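PDB 2X3H: K5 lyase from Enterobacteria phage k1-5, which cleaves the K5 capsular polysaccharide of the bacterial host by a lyase mechanism, probably as a tail spike that opens the capsule to the phage. Local coordinates for residues A[156-161]-A[184-189]; A[437-442]-A[457-462]; A[331-336]-A[364-369]; A[93-98]-A[114-119]. All coordinates share one frame; numbering follows the deposited sequence.

Contact 1. Residues A[156-161]-A[184-189]; sequences QGQQVS and SLIAYP
V160 and S161 meet L185 and I186 as parallel strand neighbours, one coil apart in the beta-helix of the lyase. The tight part is the backbone and the side chains beside it. V160 N donates to S184 O at 2.9 Å. V160 O takes the N-H of I186 at 3.0 Å, and that bond is fairly straight, 163° at the hydrogen. On one face V160 and L185 lie side by side and point the same way; V160 CG1 is 3.7 Å from L185 CD1. On the other face the I186 CG2 branch touches two side chains. S161 OG is 3.6 Å from it, and the bent chain of Q158 crosses it with CG at 3.8 Å. The amide of Q158 is directed elsewhere, with OE1 accepting from F183 N.

At the corner before the strands, S184 OG donates to Q159 OE1 at 2.8 Å, in the plane of that carbonyl. The Q159 chain is extended beyond CG (chi2 -175°), which lets it span the gap. Packing is looser at Y188, which is partly exposed. Its ring passes S161 CB obliquely, and a water joins S161 OG to Y188 OH. I186 also packs on L219 of the next strand, 218-221. Apolar packing and backbone bonds thus join the coils. S184 OG, also bonded to Y236, gives the buried carbonyl end of Q159 a partner and probably helps fix the corner.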
loop_
_atom_site.group_PDB
_atom_site.type_symbol
_atom_site.label_atom_id
_atom_site.label_comp_id
_atom_site.label_asym_id
_atom_site.label_seq_id
_atom_site.Cartn_x
_atom_site.Cartn_y
_atom_site.Cartn_z
ATOM N N GLN A 156 9.966 -11.573 36.403
ATOM C CA GLN A 156 9.912 -10.226 35.805
ATOM C C GLN A 156 11.295 -9.675 35.467
ATOM O O GLN A 156 12.234 -9.786 36.247
ATOM C CB GLN A 156 9.191 -9.261 36.752
ATOM C CG GLN A 156 9.264 -7.786 36.371
ATOM C CD GLN A 156 8.477 -7.448 35.109
ATOM O OE1 GLN A 156 7.393 -7.986 34.873
ATOM N NE2 GLN A 156 9.020 -6.539 34.298
ATOM N N GLY A 157 11.417 -9.067 34.290
ATOM C CA GLY A 157 12.661 -8.423 33.905
ATOM C C GLY A 157 12.687 -8.012 32.440
ATOM O O GLY A 157 12.232 -8.777 31.581
ATOM N N GLN A 158 13.199 -6.808 32.173
ATOM C CA GLN A 158 13.476 -6.346 30.800
ATOM C C GLN A 158 14.900 -6.753 30.442
ATOM O O GLN A 158 15.805 -6.666 31.282
ATOM C CB GLN A 158 13.415 -4.810 30.658
ATOM C CG GLN A 158 12.359 -4.018 31.449
ATOM C CD GLN A 158 10.942 -4.533 31.320
ATOM O OE1 GLN A 158 10.617 -5.330 30.443
ATOM N NE2 GLN A 158 10.075 -4.055 32.209
ATOM N N GLN A 159 15.131 -7.141 29.192
ATOM C CA GLN A 159 16.495 -7.449 28.765
ATOM C C GLN A 159 17.324 -6.182 28.513
ATOM O O GLN A 159 18.381 -5.996 29.119
ATOM C CB GLN A 159 16.516 -8.375 27.540
ATOM C CG GLN A 159 15.888 -9.744 27.761
ATOM C CD GLN A 159 16.061 -10.645 26.550
ATOM O OE1 GLN A 159 15.358 -10.503 25.551
ATOM N NE2 GLN A 159 17.000 -11.587 26.638
ATOM N N VAL A 160 16.853 -5.315 27.619
ATOM C CA VAL A 160 17.500 -4.023 27.384
ATOM C C VAL A 160 16.479 -2.907 27.525
ATOM O O VAL A 160 15.440 -2.920 26.856
ATOM C CB VAL A 160 18.121 -3.939 25.970
ATOM C CG1 VAL A 160 18.638 -2.537 25.687
ATOM C CG2 VAL A 160 19.242 -4.946 25.815
ATOM N N SER A 161 16.772 -1.951 28.407
ATOM C CA SER A 161 15.910 -0.789 28.641
ATOM C C SER A 161 16.600 0.487 28.176
ATOM O O SER A 161 17.757 0.751 28.529
ATOM C CB SER A 161 15.582 -0.641 30.136
ATOM O OG SER A 161 14.928 -1.785 30.649
ATOM N N SER A 184 11.945 -7.745 25.629
ATOM C CA SER A 184 13.320 -7.867 25.161
ATOM C C SER A 184 13.973 -6.501 25.024
ATOM O O SER A 184 15.071 -6.284 25.509
ATOM C CB SER A 184 13.383 -8.641 23.838
ATOM O OG SER A 184 13.006 -9.989 24.060
ATOM N N LEU A 185 13.279 -5.580 24.362
ATOM C CA LEU A 185 13.777 -4.231 24.187
ATOM C C LEU A 185 12.649 -3.250 24.482
ATOM O O LEU A 185 11.609 -3.296 23.839
ATOM C CB LEU A 185 14.286 -4.044 22.751
ATOM C CG LEU A 185 14.757 -2.637 22.352
ATOM C CD1 LEU A 185 15.935 -2.157 23.193
ATOM C CD2 LEU A 185 15.128 -2.610 20.876
ATOM N N ILE A 186 12.855 -2.372 25.457
ATOM C CA ILE A 186 11.813 -1.418 25.837
ATOM C C ILE A 186 12.408 -0.020 25.910
ATOM O O ILE A 186 13.445 0.179 26.516
ATOM C CB ILE A 186 11.135 -1.795 27.191
ATOM C CG1 ILE A 186 10.129 -0.726 27.606
ATOM C CG2 ILE A 186 12.180 -1.982 28.293
ATOM C CD1 ILE A 186 9.440 -0.978 28.919
ATOM N N ALA A 187 11.738 0.940 25.282
ATOM C CA ALA A 187 12.100 2.347 25.426
ATOM C C ALA A 187 10.934 3.085 26.061
ATOM O O ALA A 187 9.778 2.877 25.674
ATOM C CB ALA A 187 12.444 2.949 24.067
ATOM N N TYR A 188 11.214 3.941 27.047
ATOM C CA TYR A 188 10.143 4.673 27.725
ATOM C C TYR A 188 10.614 6.048 28.196
ATOM O O TYR A 188 11.800 6.326 28.207
ATOM C CB TYR A 188 9.568 3.859 28.896
ATOM C CG TYR A 188 10.588 3.392 29.922
ATOM C CD1 TYR A 188 11.202 2.147 29.808
ATOM C CD2 TYR A 188 10.929 4.190 31.015
ATOM C CE1 TYR A 188 12.137 1.707 30.741
ATOM C CE2 TYR A 188 11.861 3.755 31.962
ATOM C CZ TYR A 188 12.455 2.510 31.819
ATOM O OH TYR A 188 13.383 2.069 32.758
ATOM N N PRO A 189 9.670 6.932 28.555
ATOM C CA PRO A 189 10.072 8.278 28.992
ATOM C C PRO A 189 10.753 8.242 30.350
ATOM O O PRO A 189 10.332 7.492 31.211
ATOM C CB PRO A 189 8.736 9.028 29.111
ATOM C CG PRO A 189 7.717 8.176 28.405
ATOM C CD PRO A 189 8.209 6.759 28.535
HETATM O O HOH W 1 13.604 -0.635 32.863
#

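Contact 2. Residues A[437-442]-A[457-462]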
loop_
_atom_site.group_PDB
_atom_site.type_symbol
_atom_site.label_atom_id
_atom_site.label_comp_id
_atom_site.label_asym_id
_atom_site.label_seq_id
_atom_site.Cartn_x
_atom_site.Cartn_y
_atom_site.Cartn_z
ATOM N N GLU A 437 -25.959 8.360 -5.074
ATOM C CA GLU A 437 -26.166 9.401 -6.069
ATOM C C GLU A 437 -25.004 9.486 -7.027
ATOM O O GLU A 437 -23.841 9.466 -6.608
ATOM C CB GLU A 437 -26.419 10.764 -5.411
ATOM C CG GLU A 437 -25.261 11.348 -4.618
ATOM C CD GLU A 437 -25.435 12.848 -4.378
ATOM O OE1 GLU A 437 -24.560 13.633 -4.793
ATOM O OE2 GLU A 437 -26.458 13.232 -3.796
ATOM N N TRP A 438 -25.353 9.575 -8.312
ATOM C CA TRP A 438 -24.405 9.697 -9.412
ATOM C C TRP A 438 -24.706 10.980 -10.166
ATOM O O TRP A 438 -25.869 11.326 -10.370
ATOM C CB TRP A 438 -24.618 8.549 -10.400
ATOM C CG TRP A 438 -24.242 7.196 -9.881
ATOM C CD1 TRP A 438 -23.060 6.546 -10.070
ATOM C CD2 TRP A 438 -25.071 6.306 -9.105
ATOM N NE1 TRP A 438 -23.084 5.315 -9.440
ATOM C CE2 TRP A 438 -24.310 5.139 -8.850
ATOM C CE3 TRP A 438 -26.382 6.381 -8.604
ATOM C CZ2 TRP A 438 -24.815 4.056 -8.118
ATOM C CZ3 TRP A 438 -26.885 5.296 -7.872
ATOM C CH2 TRP A 438 -26.096 4.152 -7.633
ATOM N N ARG A 439 -23.656 11.667 -10.604
ATOM C CA ARG A 439 -23.826 12.750 -11.573
ATOM C C ARG A 439 -22.707 12.708 -12.597
ATOM O O ARG A 439 -21.562 12.401 -12.270
ATOM C CB ARG A 439 -23.934 14.116 -10.899
ATOM C CG ARG A 439 -22.692 14.575 -10.208
ATOM C CD ARG A 439 -23.000 15.850 -9.433
ATOM N NE ARG A 439 -23.877 15.515 -8.326
ATOM C CZ ARG A 439 -24.708 16.359 -7.721
ATOM N NH1 ARG A 439 -24.785 17.627 -8.100
ATOM N NH2 ARG A 439 -25.456 15.918 -6.720
ATOM N N ILE A 440 -23.043 12.996 -13.851
ATOM C CA ILE A 440 -22.051 12.936 -14.904
ATOM C C ILE A 440 -21.037 14.082 -14.792
ATOM O O ILE A 440 -19.878 13.943 -15.186
ATOM C CB ILE A 440 -22.723 12.943 -16.294
ATOM C CG1 ILE A 440 -23.755 11.811 -16.378
ATOM C CG2 ILE A 440 -21.670 12.816 -17.392
ATOM C CD1 ILE A 440 -23.197 10.448 -15.979
ATOM N N LYS A 441 -21.482 15.199 -14.222
ATOM C CA LYS A 441 -20.662 16.409 -14.081
ATOM C C LYS A 441 -21.175 17.228 -12.906
ATOM O O LYS A 441 -22.261 16.980 -12.387
ATOM C CB LYS A 441 -20.723 17.262 -15.351
ATOM C CG LYS A 441 -22.123 17.712 -15.720
ATOM C CD LYS A 441 -22.065 18.517 -17.001
ATOM C CE LYS A 441 -22.901 19.739 -16.887
ATOM N NZ LYS A 441 -22.354 20.649 -15.842
ATOM N N SER A 442 -20.393 18.216 -12.486
ATOM C CA SER A 442 -20.884 19.154 -11.490
ATOM C C SER A 442 -22.166 19.803 -11.999
ATOM O O SER A 442 -22.270 20.159 -13.173
ATOM C CB SER A 442 -19.838 20.223 -11.197
ATOM O OG SER A 442 -18.785 19.669 -10.444
ATOM N N ARG A 457 -30.265 8.454 -7.033
ATOM C CA ARG A 457 -30.303 9.639 -7.906
ATOM C C ARG A 457 -29.324 9.478 -9.048
ATOM O O ARG A 457 -28.139 9.281 -8.824
ATOM C CB ARG A 457 -29.975 10.903 -7.098
ATOM C CG ARG A 457 -30.934 11.158 -5.925
ATOM C CD ARG A 457 -30.504 12.371 -5.071
ATOM N NE ARG A 457 -31.327 12.464 -3.862
ATOM C CZ ARG A 457 -31.365 13.522 -3.057
ATOM N NH1 ARG A 457 -30.595 14.587 -3.299
ATOM N NH2 ARG A 457 -32.165 13.516 -1.987
ATOM N N MET A 458 -29.830 9.565 -10.276
ATOM C CA MET A 458 -29.003 9.464 -11.474
ATOM C C MET A 458 -29.180 10.750 -12.261
ATOM O O MET A 458 -30.204 10.957 -12.907
ATOM C CB MET A 458 -29.413 8.240 -12.286
ATOM C CG MET A 458 -28.976 6.976 -11.567
ATOM S SD MET A 458 -29.531 5.516 -12.446
ATOM C CE MET A 458 -28.214 4.413 -11.969
ATOM N N LEU A 459 -28.160 11.610 -12.190
ATOM C CA LEU A 459 -28.315 13.024 -12.536
ATOM C C LEU A 459 -27.475 13.432 -13.732
ATOM O O LEU A 459 -26.372 12.898 -13.979
ATOM C CB LEU A 459 -27.891 13.887 -11.344
ATOM C CG LEU A 459 -28.558 13.510 -10.021
ATOM C CD1 LEU A 459 -27.906 14.228 -8.855
ATOM C CD2 LEU A 459 -30.057 13.760 -10.058
ATOM N N GLY A 460 -27.994 14.412 -14.456
ATOM C CA GLY A 460 -27.256 15.024 -15.563
ATOM C C GLY A 460 -27.959 16.265 -16.093
ATOM O O GLY A 460 -29.086 16.551 -15.721
ATOM N N ASP A 461 -27.246 17.009 -16.939
ATOM C CA ASP A 461 -27.781 18.166 -17.665
ATOM C C ASP A 461 -28.356 17.664 -18.994
ATOM O O ASP A 461 -28.102 16.525 -19.405
ATOM C CB ASP A 461 -26.648 19.140 -18.031
ATOM C CG ASP A 461 -26.118 19.962 -16.865
ATOM O OD1 ASP A 461 -26.766 20.097 -15.808
ATOM O OD2 ASP A 461 -25.025 20.536 -17.053
ATOM N N GLY A 462 -29.139 18.507 -19.669
ATOM C CA GLY A 462 -29.631 18.198 -21.033
ATOM C C GLY A 462 -30.547 16.984 -21.052
ATOM O O GLY A 462 -31.338 16.773 -20.117
HETATM O O HOH W 2 -28.315 14.986 -4.983
#
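E437, W438 and R439 pair in register with R457, M458 and L459 as parallel strands, their axes 4.8 Å apart. W438 N donates to R457 O at 2.8 Å, a nearly straight bond (172° at the hydrogen). L459 N donates to W438 O at 2.9 Å. The last backbone bond, I440 N to L459 O, is weak.

W438 and M458 lie side by side on one face. M458 CE sits over the indole, 4.3 Å above its plane and toward the rim. R457 O lies at the ring's edge, 3.4 Å from W438 CE3. On the other face L459 CD1 lies over the guanidinium of R439, 3.7 Å from NH2.

Charged groups share that face. R439 bends at chi3 (69°), bringing NH2 into a salt bridge with E437 OE1 from above the carboxylate plane. E437 OE2 pairs with R435, and a water links it to R457 NH1; R457 NE bonds D454 O.

The sheet runs on into both other subunits: 437-439 pairs in parallel with a strand of the second, and 457-459 with one of the third. W438 also meets W438 of the third subunit edge-to-face, so the contact lies inside the trimer interface.

Contact 3. Residues A[331-336]-A[364-369]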
loop_
_atom_site.group_PDB
_atom_site.type_symbol
_atom_site.label_atom_id
_atom_site.label_comp_id
_atom_site.label_asym_id
_atom_site.label_seq_id
_atom_site.Cartn_x
_atom_site.Cartn_y
_atom_site.Cartn_z
ATOM N N ASN A 331 -5.443 -0.847 5.676
ATOM C CA ASN A 331 -5.453 -1.164 4.248
ATOM C C ASN A 331 -4.840 -2.531 3.947
ATOM O O ASN A 331 -3.780 -2.878 4.465
ATOM C CB ASN A 331 -4.746 -0.057 3.441
ATOM C CG ASN A 331 -5.146 -0.061 1.949
ATOM O OD1 ASN A 331 -4.302 -0.243 1.080
ATOM N ND2 ASN A 331 -6.428 0.137 1.662
ATOM N N ASN A 332 -5.538 -3.309 3.131
ATOM C CA ASN A 332 -5.035 -4.582 2.606
ATOM C C ASN A 332 -4.733 -5.622 3.679
ATOM O O ASN A 332 -3.574 -5.990 3.883
ATOM C CB ASN A 332 -3.791 -4.358 1.741
ATOM C CG ASN A 332 -4.091 -3.610 0.463
ATOM O OD1 ASN A 332 -3.183 -3.051 -0.156
ATOM N ND2 ASN A 332 -5.353 -3.583 0.073
ATOM N N VAL A 333 -5.780 -6.097 4.346
ATOM C CA VAL A 333 -5.678 -7.234 5.260
ATOM C C VAL A 333 -6.018 -8.506 4.483
ATOM O O VAL A 333 -7.167 -8.714 4.092
ATOM C CB VAL A 333 -6.640 -7.109 6.452
ATOM C CG1 VAL A 333 -6.420 -8.248 7.439
ATOM C CG2 VAL A 333 -6.456 -5.756 7.141
ATOM N N LEU A 334 -5.020 -9.345 4.255
ATOM C CA LEU A 334 -5.223 -10.615 3.565
ATOM C C LEU A 334 -5.174 -11.712 4.622
ATOM O O LEU A 334 -4.135 -11.936 5.246
ATOM C CB LEU A 334 -4.133 -10.804 2.504
ATOM C CG LEU A 334 -4.062 -12.134 1.735
ATOM C CD1 LEU A 334 -5.397 -12.799 1.507
ATOM C CD2 LEU A 334 -3.227 -12.020 0.446
ATOM N N MET A 335 -6.307 -12.367 4.849
ATOM C CA MET A 335 -6.377 -13.395 5.888
ATOM C C MET A 335 -6.824 -14.738 5.306
ATOM O O MET A 335 -7.737 -14.805 4.483
ATOM C CB MET A 335 -7.316 -12.931 7.007
ATOM C CG MET A 335 -7.519 -13.929 8.153
ATOM S SD MET A 335 -8.322 -13.064 9.506
ATOM C CE MET A 335 -9.263 -14.360 10.314
ATOM N N SER A 336 -6.169 -15.814 5.731
ATOM C CA SER A 336 -6.553 -17.129 5.248
ATOM C C SER A 336 -6.294 -18.176 6.317
ATOM O O SER A 336 -5.788 -17.857 7.383
ATOM C CB SER A 336 -5.802 -17.466 3.959
ATOM O OG SER A 336 -4.427 -17.693 4.207
ATOM N N ALA A 364 -11.497 -0.014 6.559
ATOM C CA ALA A 364 -10.701 -1.245 6.388
ATOM C C ALA A 364 -10.924 -1.808 5.002
ATOM O O ALA A 364 -12.067 -1.889 4.551
ATOM C CB ALA A 364 -11.095 -2.289 7.443
ATOM N N SER A 365 -9.852 -2.213 4.334
ATOM C CA SER A 365 -9.993 -2.965 3.075
ATOM C C SER A 365 -9.451 -4.367 3.299
ATOM O O SER A 365 -8.317 -4.537 3.753
ATOM C CB SER A 365 -9.297 -2.258 1.908
ATOM O OG SER A 365 -7.919 -2.041 2.165
ATOM N N VAL A 366 -10.273 -5.365 2.984
ATOM C CA VAL A 366 -10.023 -6.720 3.461
ATOM C C VAL A 366 -10.262 -7.806 2.415
ATOM O O VAL A 366 -11.079 -7.632 1.504
ATOM C CB VAL A 366 -10.879 -7.025 4.707
ATOM C CG1 VAL A 366 -10.570 -5.999 5.822
ATOM C CG2 VAL A 366 -12.351 -7.022 4.357
ATOM N N PHE A 367 -9.556 -8.923 2.604
ATOM C CA PHE A 367 -9.600 -10.075 1.710
ATOM C C PHE A 367 -9.779 -11.325 2.588
ATOM O O PHE A 367 -8.782 -11.933 3.004
ATOM C CB PHE A 367 -8.261 -10.191 0.955
ATOM C CG PHE A 367 -7.947 -9.007 0.085
ATOM C CD1 PHE A 367 -7.277 -7.907 0.604
ATOM C CD2 PHE A 367 -8.337 -8.985 -1.249
ATOM C CE1 PHE A 367 -6.990 -6.797 -0.213
ATOM C CE2 PHE A 367 -8.061 -7.907 -2.058
ATOM C CZ PHE A 367 -7.390 -6.808 -1.555
ATOM N N PRO A 368 -11.035 -11.696 2.909
ATOM C CA PRO A 368 -11.337 -12.900 3.705
ATOM C C PRO A 368 -11.226 -14.171 2.847
ATOM O O PRO A 368 -12.232 -14.790 2.482
ATOM C CB PRO A 368 -12.772 -12.650 4.186
ATOM C CG PRO A 368 -13.386 -11.822 3.059
ATOM C CD PRO A 368 -12.253 -10.918 2.582
ATOM N N SER A 369 -9.985 -14.532 2.526
ATOM C CA SER A 369 -9.702 -15.702 1.687
ATOM C C SER A 369 -9.739 -16.989 2.512
ATOM O O SER A 369 -8.726 -17.683 2.686
ATOM C CB SER A 369 -8.351 -15.517 0.996
ATOM O OG SER A 369 -8.359 -14.309 0.232
#
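The F367 ring has V333 O at its edge, in plane, 3.6 Å from CD1. The amide end of N332 also reaches that edge. The two side chains lie alongside each other, amide and ring planes 52° apart. Y363 of the third subunit meets the F367 ring edge-to-face. This is the parallel beta-helix of the lyase, two successive coils side by side, with an axis angle of 18°.

Backbone bonds alternate between the strands. V333 N donates to S365 O, V333 O accepts from F367 N at 2.8 Å, and M335 N donates to F367 O at 3.1 Å. Further on, S369 N to M335 O is weak; P368, just before it, is the centre of an inverse gamma turn. On one face V333 CB touches V366 CG1 at 4.1 Å, and I352 of strand 349-355 packs on both valines. On the sheet face that carries F367, L334 CD1 sits 3.9 Å from F367 CB and also touches S369 OG.

The pairing changes at the start. N331 lies nearest S365 and V333 nearest V366, so N332 is an extra residue, with positive phi. S365 OG sits between its own backbone N and carbonyl carbon (chi1 57°), and from there it accepts from N332 N at 2.9 Å.

Contact 4. Residues A[93-98]-A[114-119]. Unlike the reference sequence in segment 93-98: I96 (reference Val).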
loop_
_atom_site.group_PDB
_atom_site.type_symbol
_atom_site.label_atom_id
_atom_site.label_comp_id
_atom_site.label_asym_id
_atom_site.label_seq_id
_atom_site.Cartn_x
_atom_site.Cartn_y
_atom_site.Cartn_z
ATOM N N ALA A 93 33.771 3.869 22.102
ATOM C CA ALA A 93 33.012 2.805 21.474
ATOM C C ALA A 93 33.532 1.491 22.035
ATOM O O ALA A 93 34.732 1.233 22.010
ATOM C CB ALA A 93 33.172 2.855 19.964
ATOM N N VAL A 94 32.627 0.670 22.545
ATOM C CA VAL A 94 32.996 -0.560 23.238
ATOM C C VAL A 94 32.765 -1.742 22.307
ATOM O O VAL A 94 31.761 -1.784 21.589
ATOM C CB VAL A 94 32.154 -0.739 24.535
ATOM C CG1 VAL A 94 32.456 -2.064 25.226
ATOM C CG2 VAL A 94 32.378 0.429 25.499
ATOM N N THR A 95 33.708 -2.681 22.306
ATOM C CA THR A 95 33.551 -3.924 21.555
ATOM C C THR A 95 33.551 -5.087 22.532
ATOM O O THR A 95 34.499 -5.253 23.311
ATOM C CB THR A 95 34.689 -4.128 20.526
ATOM O OG1 THR A 95 34.681 -3.069 19.553
ATOM C CG2 THR A 95 34.552 -5.489 19.816
ATOM N N ILE A 96 32.486 -5.880 22.506
ATOM C CA ILE A 96 32.400 -7.074 23.329
ATOM C C ILE A 96 32.053 -8.236 22.400
ATOM O O ILE A 96 30.893 -8.452 22.054
ATOM C CB ILE A 96 31.375 -6.912 24.474
ATOM C CG1 ILE A 96 31.779 -5.741 25.373
ATOM C CG2 ILE A 96 31.277 -8.188 25.291
ATOM C CD1 ILE A 96 30.774 -5.435 26.473
ATOM N N SER A 97 33.085 -8.961 21.977
ATOM C CA SER A 97 32.925 -9.981 20.966
ATOM C C SER A 97 33.704 -11.254 21.294
ATOM O O SER A 97 34.482 -11.285 22.259
ATOM C CB SER A 97 33.357 -9.425 19.598
ATOM O OG SER A 97 34.765 -9.229 19.522
ATOM N N ASP A 98 33.464 -12.292 20.496
ATOM C CA ASP A 98 34.204 -13.566 20.568
ATOM C C ASP A 98 34.133 -14.213 21.952
ATOM O O ASP A 98 35.145 -14.637 22.513
ATOM C CB ASP A 98 35.678 -13.381 20.145
ATOM C CG ASP A 98 35.844 -13.039 18.666
ATOM O OD1 ASP A 98 34.883 -13.192 17.876
ATOM O OD2 ASP A 98 36.962 -12.609 18.284
ATOM N N ASP A 114 29.256 -2.730 20.381
ATOM C CA ASP A 114 29.219 -3.556 19.173
ATOM C C ASP A 114 29.724 -4.944 19.551
ATOM O O ASP A 114 30.743 -5.066 20.235
ATOM C CB ASP A 114 30.115 -2.952 18.082
ATOM C CG ASP A 114 30.203 -3.826 16.833
ATOM O OD1 ASP A 114 29.260 -4.587 16.570
ATOM O OD2 ASP A 114 31.208 -3.727 16.093
ATOM N N GLY A 115 28.998 -5.978 19.130
ATOM C CA GLY A 115 29.381 -7.363 19.404
ATOM C C GLY A 115 30.022 -8.124 18.246
ATOM O O GLY A 115 30.354 -9.311 18.392
ATOM N N ARG A 116 30.212 -7.450 17.110
ATOM C CA ARG A 116 30.819 -8.055 15.915
ATOM C C ARG A 116 30.145 -9.371 15.458
ATOM O O ARG A 116 30.752 -10.182 14.742
ATOM C CB ARG A 116 32.338 -8.242 16.103
ATOM C CG ARG A 116 33.098 -6.934 16.361
ATOM C CD ARG A 116 34.594 -7.158 16.659
ATOM N NE ARG A 116 35.314 -7.801 15.564
ATOM C CZ ARG A 116 36.001 -8.932 15.678
ATOM N NH1 ARG A 116 36.083 -9.564 16.845
ATOM N NH2 ARG A 116 36.615 -9.432 14.613
ATOM N N GLY A 117 28.892 -9.561 15.858
ATOM C CA GLY A 117 28.137 -10.779 15.554
ATOM C C GLY A 117 28.547 -12.010 16.343
ATOM O O GLY A 117 27.996 -13.091 16.136
ATOM N N SER A 118 29.520 -11.871 17.236
ATOM C CA SER A 118 29.993 -13.040 17.980
ATOM C C SER A 118 29.942 -12.887 19.494
ATOM O O SER A 118 30.128 -13.869 20.225
ATOM C CB SER A 118 31.410 -13.420 17.551
ATOM O OG SER A 118 32.332 -12.411 17.926
ATOM N N GLY A 119 29.712 -11.668 19.973
ATOM C CA GLY A 119 29.570 -11.451 21.405
ATOM C C GLY A 119 28.189 -11.842 21.905
ATOM O O GLY A 119 27.177 -11.589 21.235
HETATM O O HOH W 3 37.848 -11.987 15.842
#
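R116 reaches back across the 93-98 segment with its guanidinium edge-on to S97 and D98. Its chain bends at chi3 (61°), which brings NH1 round to S97. NH1 donates to S97 OG at 3.0 Å, close to the guanidinium plane. D98 OD2 also lies at that edge, but the salt bridge to NH1 is long, 3.5 Å, and its hydrogen bond weak. The carboxylate and guanidinium planes stand 73° apart. A water joins OD2 to R116 NH2. Farther back, R116 CD rests on T95 CG2 at 3.6 Å, the two chains crossing at a slant.

S118 OG donates to D98 OD1 at 2.7 Å, approaching on the anti side and out of the carboxylate plane. D114 OD1 takes R116 N in an Asx turn, and G115 O accepts from both S118 N and G119 N. T95 and D114 form a parallel bridge: D114 N donates to V94 O and I96 N to D114 O. Buried I96 O has no hydrogen-bond partner in the model; G115 CA and G119 CA approach it, at 3.2 and 3.3 Å.

S97 OG also bonds S67 O. D98 OD1 accepts from A93 N of the third subunit, so this polar group also joins subunits.

How the contacts relate
The four contacts are separate sites along one elongated chain. In sequence they run contact 4, contact 1, contact 3, contact 2, each closing before the next opens. Contacts 4 and 1 are the nearest pair, with centres 21 Å apart and nearest atoms about 11 Å apart. The centre of contact 3 lies 9 Å from the chain's centre and 33 Å from the centres of contacts 1 and 2. The centres of contacts 2 and 4 are 69 Å apart, on opposite sides of the chain's centre. Contacts 3 and 4 belong to the same run of parallel strands; contact 1 is on another. Contacts 2, 3 and 4 all touch neighbouring subunits, whereas no other subunit touches contact 1.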